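Local coordinates for signal recognition particle receptor FtsY (PDB 5L3S), which acts as the receptor (docking protein) for the signal recognition particle, joining a helical bundle domain to a nucleotide-binding domain of the P-loop class, at residues 51-55 against 69-74; 33-37 against 292-296; 81-87 against 263-269. All coordinates share one frame; numbering follows the deposited sequence.

Contact 1. Residues 51-55 against 69-74; sequences LKNNL and IVINTL
Leu51 spreads its two methyls over different parts of helix 66-85. CD2 lies 3.9 Å from Val70 CG1 and 4.0 Å from Leu74 CB, and the leucine runs roughly perpendicular to both of these side chains. CD1 instead meets Thr73 CG2 at 3.8 Å. This reach follows from the first torsion, which sets CG opposite the backbone N (chi1 178°) and sends the fork across to the other helix. Leu55, one turn on, divides its fork in a similar way: CD1 sits 4.0 Å from Val70 CG2, while CD2 points end-on at Thr73 OG1. Ile69 CG2 is a looser neighbour of that same CD2. The two segments belong to successive helices of the SRP54-type helical bundle, the axes of these short segments approaching to 10.7 Å at 116°, and helix 20-36 packs Ile27 on Leu51 and Leu23, Val26 and Leu30 on Val70. Branched aliphatic residues suit such a seam, where Val70 is covered from both helices. Threonine suits its border: Thr73 CG2 faces Leu51 and lies 4.1 Å from Asn54 OD1, while OG1 donates to Ile69 O, an acceptor that Thr73 N approaches from the opposite face of the carbonyl plane.

Contact 2. Residues 33-37 against 292-296; sequences QLLDS and ERIFS
Gln33 lays its terminal amide obliquely against the ring of Phe295, with NE2 3.4 Å from Phe295 CD2 and the two planes 57° apart. The side chain leaves its helix with CG opposite the backbone N (chi1 -176°) and stays extended, long enough to span the gap. At its end NE2 donates to Ile294 O over 3.0 Å, with an N-H...O angle of 155°. That oxygen lies almost in the amide plane, although the donor is tilted out of the carbonyl plane. A water accepts from the same NE2 at 3.1 Å and donates to Phe295 O at 2.6 Å, so one amide nitrogen serves two successive carbonyls near the end of the chain, directly and through water. Glutamine fits here because it combines reach with a neutral donor.

Beside this polar link, Ile294 turns CD1 to within 3.7 Å of Ser37 CB, and its CG2 covers one face of the Phe295 ring near the rim. Ser37 is small enough to let the isoleucine in, and Ser37 OG, just past the end of helix 20-36, donates to Gln33 O in the last turn at 2.9 Å. Leu34 CD2 adds a looser contact, 4.3 Å from Phe295 CZ.

The contact thus joins helix 20-36 of the bundle to the C-terminal helix 287-295. Leu34 also packs on Thr44 and Leu48 of helix 41-55, and Phe295 continues onto Leu74, Lys75 and Ile78 of helix 66-85, wedging the C-terminal helix among the bundle helices.

Contact 3. Residues 81-87 against 263-269; sequences ILTKNQK and AYELKKP
Apolar contacts centre on Ala263, whose CB lies 3.9 Å from both Ile81 CG2 and Leu82 CD2; its small size lets the two helices draw close. Ile81 CD1 also lies obliquely by the Tyr264 ring, whose hydroxyl bonds to Asp50 in helix 41-55.

The Pro269 ring packs instead on polar atoms: its CB is 3.5 Å from Asn85 O, and the bent Lys87 crosses it at about a right angle, NZ 3.9 Å from Pro269 CD.

Hydrogen bonding gathers round buried Asn85. Its ND2 donates to Ile81 O at 3.0 Å, nearly straight (161°) and within the amide plane, which fixes the rotation of the group. Asn85 OD1 merely packs 3.1 Å from Lys267 CA. Lys267 leaves the helix with positive phi (52°), and its side chain bends back across the asparagine so that NZ donates to Ala263 O at 2.9 Å from above the carbonyl plane. Asparagine suits this place because its ND2 can hold a carbonyl of its own helix.

Here the end of bundle helix 66-85 meets the turn between helix 258-266 and strand 270-274 of the P-loop domain, an interface between helical bundle and nucleotide-binding domain characteristic of SRP-type NG proteins.

How the contacts relate
The three contacts step from the outer part of the helical bundle toward the nucleotide-binding domain, their centres respectively about 27, 18 and 11 Å from the centre of the chain. Contacts 1 and 2 touch, Leu74 CD2 packing 3.7 Å from Phe295 CZ, with centres about 16 Å apart. Helix 66-85 serves both contact 1 and contact 3, whose nearest atoms remain about 7 Å apart. Contacts 2 and 3 have centres about 18 Å apart and both join bundle to P-loop domain, through different elements. The two phosphoaminophosphonic acid-guanylate ester pockets use residues between 110 and 277, a span that includes 263-269, with no binding role implied, but excludes 81-87 and contacts 1 and 2.

Contact 1. Residues 51-55 against 69-74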
# COMPACT_ATOMS: atom_id res chain seq x y z
N LEU B 51 -6.36 -1.34 -28.49
CA LEU B 51 -5.25 -1.87 -29.25
C LEU B 51 -5.73 -2.76 -30.40
O LEU B 51 -5.34 -2.57 -31.56
CB LEU B 51 -4.32 -2.65 -28.30
CG LEU B 51 -3.10 -3.33 -28.93
CD1 LEU B 51 -2.22 -2.30 -29.65
CD2 LEU B 51 -2.32 -4.10 -27.86
N LYS B 52 -6.58 -3.73 -30.08
CA LYS B 52 -7.17 -4.61 -31.10
C LYS B 52 -7.88 -3.82 -32.20
O LYS B 52 -7.69 -4.06 -33.40
CB LYS B 52 -8.14 -5.59 -30.44
CG LYS B 52 -8.96 -6.41 -31.43
CD LYS B 52 -9.93 -7.33 -30.71
CE LYS B 52 -9.21 -8.29 -29.78
NZ LYS B 52 -10.12 -9.36 -29.28
N ASN B 53 -8.70 -2.85 -31.79
CA ASN B 53 -9.45 -2.05 -32.75
C ASN B 53 -8.58 -1.17 -33.64
O ASN B 53 -8.90 -0.94 -34.80
CB ASN B 53 -10.48 -1.18 -32.04
CG ASN B 53 -11.60 -2.00 -31.47
OD1 ASN B 53 -12.05 -2.96 -32.08
ND2 ASN B 53 -12.06 -1.63 -30.27
N ASN B 54 -7.47 -0.69 -33.09
CA ASN B 54 -6.54 0.09 -33.90
C ASN B 54 -5.86 -0.78 -34.95
O ASN B 54 -5.49 -0.29 -36.01
CB ASN B 54 -5.48 0.75 -33.02
CG ASN B 54 -4.54 1.62 -33.82
OD1 ASN B 54 -3.52 1.15 -34.33
ND2 ASN B 54 -4.87 2.90 -33.93
N LEU B 55 -5.70 -2.07 -34.66
CA LEU B 55 -4.91 -2.92 -35.54
C LEU B 55 -5.72 -3.76 -36.54
O LEU B 55 -5.21 -4.09 -37.61
CB LEU B 55 -3.96 -3.80 -34.73
CG LEU B 55 -2.85 -3.02 -34.03
CD1 LEU B 55 -2.07 -3.89 -33.06
CD2 LEU B 55 -1.92 -2.38 -35.06
N ILE B 69 4.76 -5.92 -33.91
CA ILE B 69 3.99 -4.72 -34.23
C ILE B 69 2.95 -4.43 -33.14
O ILE B 69 2.72 -3.27 -32.79
CB ILE B 69 3.30 -4.81 -35.62
CG1 ILE B 69 4.33 -4.63 -36.74
CG2 ILE B 69 2.23 -3.73 -35.78
CD1 ILE B 69 4.84 -5.92 -37.33
N VAL B 70 2.34 -5.48 -32.61
CA VAL B 70 1.35 -5.34 -31.54
C VAL B 70 1.99 -4.76 -30.29
O VAL B 70 1.47 -3.81 -29.70
CB VAL B 70 0.71 -6.70 -31.18
CG1 VAL B 70 -0.19 -6.57 -29.94
CG2 VAL B 70 -0.07 -7.23 -32.36
N ILE B 71 3.12 -5.33 -29.89
CA ILE B 71 3.82 -4.88 -28.69
C ILE B 71 4.30 -3.45 -28.84
O ILE B 71 4.14 -2.62 -27.94
CB ILE B 71 5.00 -5.82 -28.35
CG1 ILE B 71 4.48 -7.19 -27.92
CG2 ILE B 71 5.86 -5.22 -27.26
CD1 ILE B 71 5.55 -8.26 -27.80
N ASN B 72 4.87 -3.13 -30.00
CA ASN B 72 5.34 -1.77 -30.25
C ASN B 72 4.21 -0.76 -30.33
O ASN B 72 4.35 0.37 -29.87
CB ASN B 72 6.22 -1.71 -31.50
CG ASN B 72 7.60 -2.26 -31.25
OD1 ASN B 72 8.00 -2.46 -30.09
ND2 ASN B 72 8.35 -2.50 -32.32
N THR B 73 3.09 -1.15 -30.94
CA THR B 73 1.92 -0.29 -31.00
C THR B 73 1.43 0.02 -29.57
O THR B 73 1.07 1.16 -29.26
CB THR B 73 0.78 -0.92 -31.83
OG1 THR B 73 1.28 -1.23 -33.14
CG2 THR B 73 -0.38 0.04 -31.98
N LEU B 74 1.44 -0.99 -28.70
CA LEU B 74 1.03 -0.78 -27.31
C LEU B 74 2.00 0.13 -26.54
O LEU B 74 1.57 1.02 -25.79
CB LEU B 74 0.86 -2.11 -26.57
CG LEU B 74 0.41 -1.95 -25.11
CD1 LEU B 74 -0.92 -1.23 -25.06
CD2 LEU B 74 0.33 -3.30 -24.39

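Contact 2. Residues 33-37 against 292-296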
# COMPACT_ATOMS: atom_id res chain seq x y z
N GLN B 33 0.70 -9.41 -18.54
CA GLN B 33 1.82 -8.53 -18.22
C GLN B 33 1.33 -7.24 -17.55
O GLN B 33 1.87 -6.82 -16.53
CB GLN B 33 2.63 -8.21 -19.49
CG GLN B 33 3.87 -7.36 -19.22
CD GLN B 33 4.87 -7.40 -20.37
OE1 GLN B 33 4.64 -8.03 -21.40
NE2 GLN B 33 6.00 -6.71 -20.19
N LEU B 34 0.29 -6.63 -18.12
CA LEU B 34 -0.28 -5.42 -17.53
C LEU B 34 -0.90 -5.71 -16.16
O LEU B 34 -0.71 -4.94 -15.21
CB LEU B 34 -1.33 -4.81 -18.46
CG LEU B 34 -0.81 -4.31 -19.82
CD1 LEU B 34 -1.95 -3.94 -20.76
CD2 LEU B 34 0.11 -3.15 -19.61
N LEU B 35 -1.64 -6.80 -16.04
CA LEU B 35 -2.28 -7.15 -14.76
C LEU B 35 -1.22 -7.34 -13.69
O LEU B 35 -1.37 -6.87 -12.56
CB LEU B 35 -3.14 -8.42 -14.89
CG LEU B 35 -4.42 -8.34 -15.73
CD1 LEU B 35 -5.07 -9.73 -15.86
CD2 LEU B 35 -5.40 -7.34 -15.14
N ASP B 36 -0.14 -8.04 -14.06
CA ASP B 36 0.98 -8.26 -13.15
C ASP B 36 1.64 -6.94 -12.74
O ASP B 36 2.28 -6.86 -11.70
CB ASP B 36 2.03 -9.16 -13.81
CG ASP B 36 3.15 -9.55 -12.85
OD1 ASP B 36 2.85 -10.01 -11.72
OD2 ASP B 36 4.33 -9.38 -13.21
N SER B 37 1.50 -5.93 -13.59
CA SER B 37 2.11 -4.63 -13.35
C SER B 37 1.19 -3.71 -12.55
O SER B 37 1.44 -2.50 -12.44
CB SER B 37 2.45 -3.96 -14.70
OG SER B 37 3.48 -4.68 -15.36
N GLU B 292 9.58 1.39 -20.04
CA GLU B 292 10.71 0.47 -19.94
C GLU B 292 10.58 -0.43 -18.71
O GLU B 292 10.86 -1.62 -18.79
CB GLU B 292 12.04 1.23 -19.94
CG GLU B 292 12.42 1.72 -21.34
CD GLU B 292 12.43 0.59 -22.38
OE1 GLU B 292 13.18 -0.39 -22.17
OE2 GLU B 292 11.69 0.69 -23.38
N ARG B 293 10.14 0.14 -17.59
CA ARG B 293 9.99 -0.63 -16.35
C ARG B 293 9.03 -1.79 -16.56
O ARG B 293 9.35 -2.95 -16.28
CB ARG B 293 9.47 0.27 -15.24
CG ARG B 293 9.36 -0.42 -13.87
CD ARG B 293 9.27 0.63 -12.78
NE ARG B 293 9.26 0.07 -11.43
CZ ARG B 293 10.35 -0.24 -10.73
NH1 ARG B 293 11.55 -0.06 -11.25
NH2 ARG B 293 10.23 -0.74 -9.51
N ILE B 294 7.86 -1.46 -17.11
CA ILE B 294 6.81 -2.44 -17.35
C ILE B 294 7.18 -3.51 -18.37
O ILE B 294 6.98 -4.70 -18.13
CB ILE B 294 5.51 -1.75 -17.78
CG1 ILE B 294 4.90 -1.03 -16.57
CG2 ILE B 294 4.53 -2.75 -18.40
CD1 ILE B 294 3.40 -0.92 -16.62
N PHE B 295 7.73 -3.10 -19.51
CA PHE B 295 8.03 -4.06 -20.58
C PHE B 295 9.47 -4.56 -20.59
O PHE B 295 9.91 -5.20 -21.55
CB PHE B 295 7.64 -3.48 -21.95
CG PHE B 295 6.17 -3.25 -22.11
CD1 PHE B 295 5.61 -2.02 -21.83
CD2 PHE B 295 5.34 -4.28 -22.52
CE1 PHE B 295 4.25 -1.81 -21.96
CE2 PHE B 295 3.98 -4.08 -22.65
CZ PHE B 295 3.44 -2.85 -22.37
N SER B 296 10.21 -4.27 -19.52
CA SER B 296 11.57 -4.78 -19.38
C SER B 296 11.92 -4.96 -17.90
O SER B 296 11.87 -6.08 -17.38
CB SER B 296 12.58 -3.85 -20.05
OG SER B 296 12.26 -3.63 -21.41
O HOH W 1 8.47 -7.28 -22.03

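Contact 3. Residues 81-87 against 263-269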
# COMPACT_ATOMS: atom_id res chain seq x y z
N ILE B 81 -0.29 8.24 -24.09
CA ILE B 81 -1.27 8.48 -23.03
C ILE B 81 -0.64 9.22 -21.85
O ILE B 81 -1.26 10.11 -21.26
CB ILE B 81 -1.89 7.17 -22.51
CG1 ILE B 81 -2.80 6.55 -23.57
CG2 ILE B 81 -2.71 7.42 -21.27
CD1 ILE B 81 -4.02 7.39 -23.89
N LEU B 82 0.59 8.85 -21.51
CA LEU B 82 1.31 9.46 -20.41
C LEU B 82 1.91 10.82 -20.78
O LEU B 82 1.88 11.76 -19.99
CB LEU B 82 2.41 8.52 -19.93
CG LEU B 82 1.88 7.20 -19.35
CD1 LEU B 82 3.01 6.21 -19.21
CD2 LEU B 82 1.22 7.44 -17.99
N THR B 83 2.46 10.92 -21.99
CA THR B 83 3.09 12.16 -22.46
C THR B 83 2.07 13.30 -22.58
O THR B 83 2.38 14.45 -22.25
CB THR B 83 3.82 11.94 -23.80
OG1 THR B 83 4.85 10.96 -23.61
CG2 THR B 83 4.45 13.24 -24.31
N LYS B 84 0.86 12.97 -23.01
CA LYS B 84 -0.20 13.97 -23.16
C LYS B 84 -0.68 14.53 -21.81
O LYS B 84 -1.14 15.67 -21.73
CB LYS B 84 -1.38 13.37 -23.93
CG LYS B 84 -2.51 14.33 -24.20
CD LYS B 84 -3.70 13.64 -24.86
CE LYS B 84 -4.83 14.63 -25.10
NZ LYS B 84 -6.03 13.99 -25.70
N ASN B 85 -0.56 13.73 -20.76
CA ASN B 85 -1.00 14.15 -19.42
C ASN B 85 0.01 14.95 -18.60
O ASN B 85 -0.34 15.53 -17.57
CB ASN B 85 -1.50 12.95 -18.62
CG ASN B 85 -2.95 12.68 -18.85
OD1 ASN B 85 -3.81 13.42 -18.39
ND2 ASN B 85 -3.25 11.62 -19.60
N GLN B 86 1.26 14.96 -19.06
CA GLN B 86 2.31 15.74 -18.41
C GLN B 86 1.97 17.22 -18.34
O GLN B 86 1.42 17.79 -19.29
CB GLN B 86 3.63 15.56 -19.15
CG GLN B 86 4.37 14.28 -18.84
CD GLN B 86 5.72 14.22 -19.53
OE1 GLN B 86 5.82 14.46 -20.73
NE2 GLN B 86 6.76 13.90 -18.76
N LYS B 87 2.33 17.85 -17.23
CA LYS B 87 2.15 19.28 -17.03
C LYS B 87 3.52 19.92 -16.87
O LYS B 87 4.54 19.24 -16.91
CB LYS B 87 1.32 19.55 -15.77
CG LYS B 87 -0.04 18.88 -15.76
CD LYS B 87 -0.94 19.41 -16.86
CE LYS B 87 -2.41 19.21 -16.51
NZ LYS B 87 -2.68 17.84 -15.98
N ALA B 263 -3.65 8.28 -15.71
CA ALA B 263 -3.67 9.05 -16.95
C ALA B 263 -4.86 8.64 -17.80
O ALA B 263 -5.59 9.50 -18.31
CB ALA B 263 -2.37 8.85 -17.71
N TYR B 264 -5.07 7.34 -17.95
CA TYR B 264 -6.10 6.84 -18.85
C TYR B 264 -7.51 7.16 -18.35
O TYR B 264 -8.34 7.63 -19.12
CB TYR B 264 -5.92 5.32 -19.09
CG TYR B 264 -6.80 4.75 -20.17
CD1 TYR B 264 -8.06 4.26 -19.88
CD2 TYR B 264 -6.37 4.70 -21.49
CE1 TYR B 264 -8.87 3.73 -20.87
CE2 TYR B 264 -7.16 4.18 -22.48
CZ TYR B 264 -8.41 3.70 -22.17
OH TYR B 264 -9.20 3.18 -23.17
N GLU B 265 -7.77 6.91 -17.08
CA GLU B 265 -9.09 7.13 -16.49
C GLU B 265 -9.37 8.55 -16.00
O GLU B 265 -10.47 9.06 -16.19
CB GLU B 265 -9.31 6.20 -15.29
CG GLU B 265 -9.54 4.77 -15.68
CD GLU B 265 -10.84 4.62 -16.43
OE1 GLU B 265 -11.85 5.21 -15.99
OE2 GLU B 265 -10.84 3.92 -17.46
N LEU B 266 -8.40 9.17 -15.35
CA LEU B 266 -8.64 10.41 -14.60
C LEU B 266 -7.93 11.63 -15.18
O LEU B 266 -8.11 12.74 -14.68
CB LEU B 266 -8.23 10.23 -13.14
CG LEU B 266 -8.91 9.08 -12.41
CD1 LEU B 266 -8.40 8.96 -10.98
CD2 LEU B 266 -10.41 9.26 -12.45
N LYS B 267 -7.13 11.41 -16.22
CA LYS B 267 -6.28 12.46 -16.78
C LYS B 267 -5.43 13.13 -15.71
O LYS B 267 -5.25 14.35 -15.73
CB LYS B 267 -7.10 13.51 -17.55
CG LYS B 267 -7.74 12.96 -18.82
CD LYS B 267 -6.71 12.17 -19.60
CE LYS B 267 -7.35 11.14 -20.52
NZ LYS B 267 -6.34 10.16 -21.00
N LYS B 268 -4.92 12.34 -14.77
CA LYS B 268 -4.09 12.88 -13.69
C LYS B 268 -2.65 12.43 -13.87
O LYS B 268 -2.40 11.28 -14.20
CB LYS B 268 -4.62 12.44 -12.31
CG LYS B 268 -5.97 13.04 -11.97
CD LYS B 268 -5.87 14.55 -11.77
CE LYS B 268 -7.21 15.14 -11.33
NZ LYS B 268 -7.24 16.62 -11.39
N PRO B 269 -1.70 13.35 -13.70
CA PRO B 269 -0.30 12.97 -13.88
C PRO B 269 0.40 12.53 -12.59
O PRO B 269 0.08 13.01 -11.51
CB PRO B 269 0.34 14.26 -14.39
CG PRO B 269 -0.46 15.35 -13.68
CD PRO B 269 -1.88 14.81 -13.64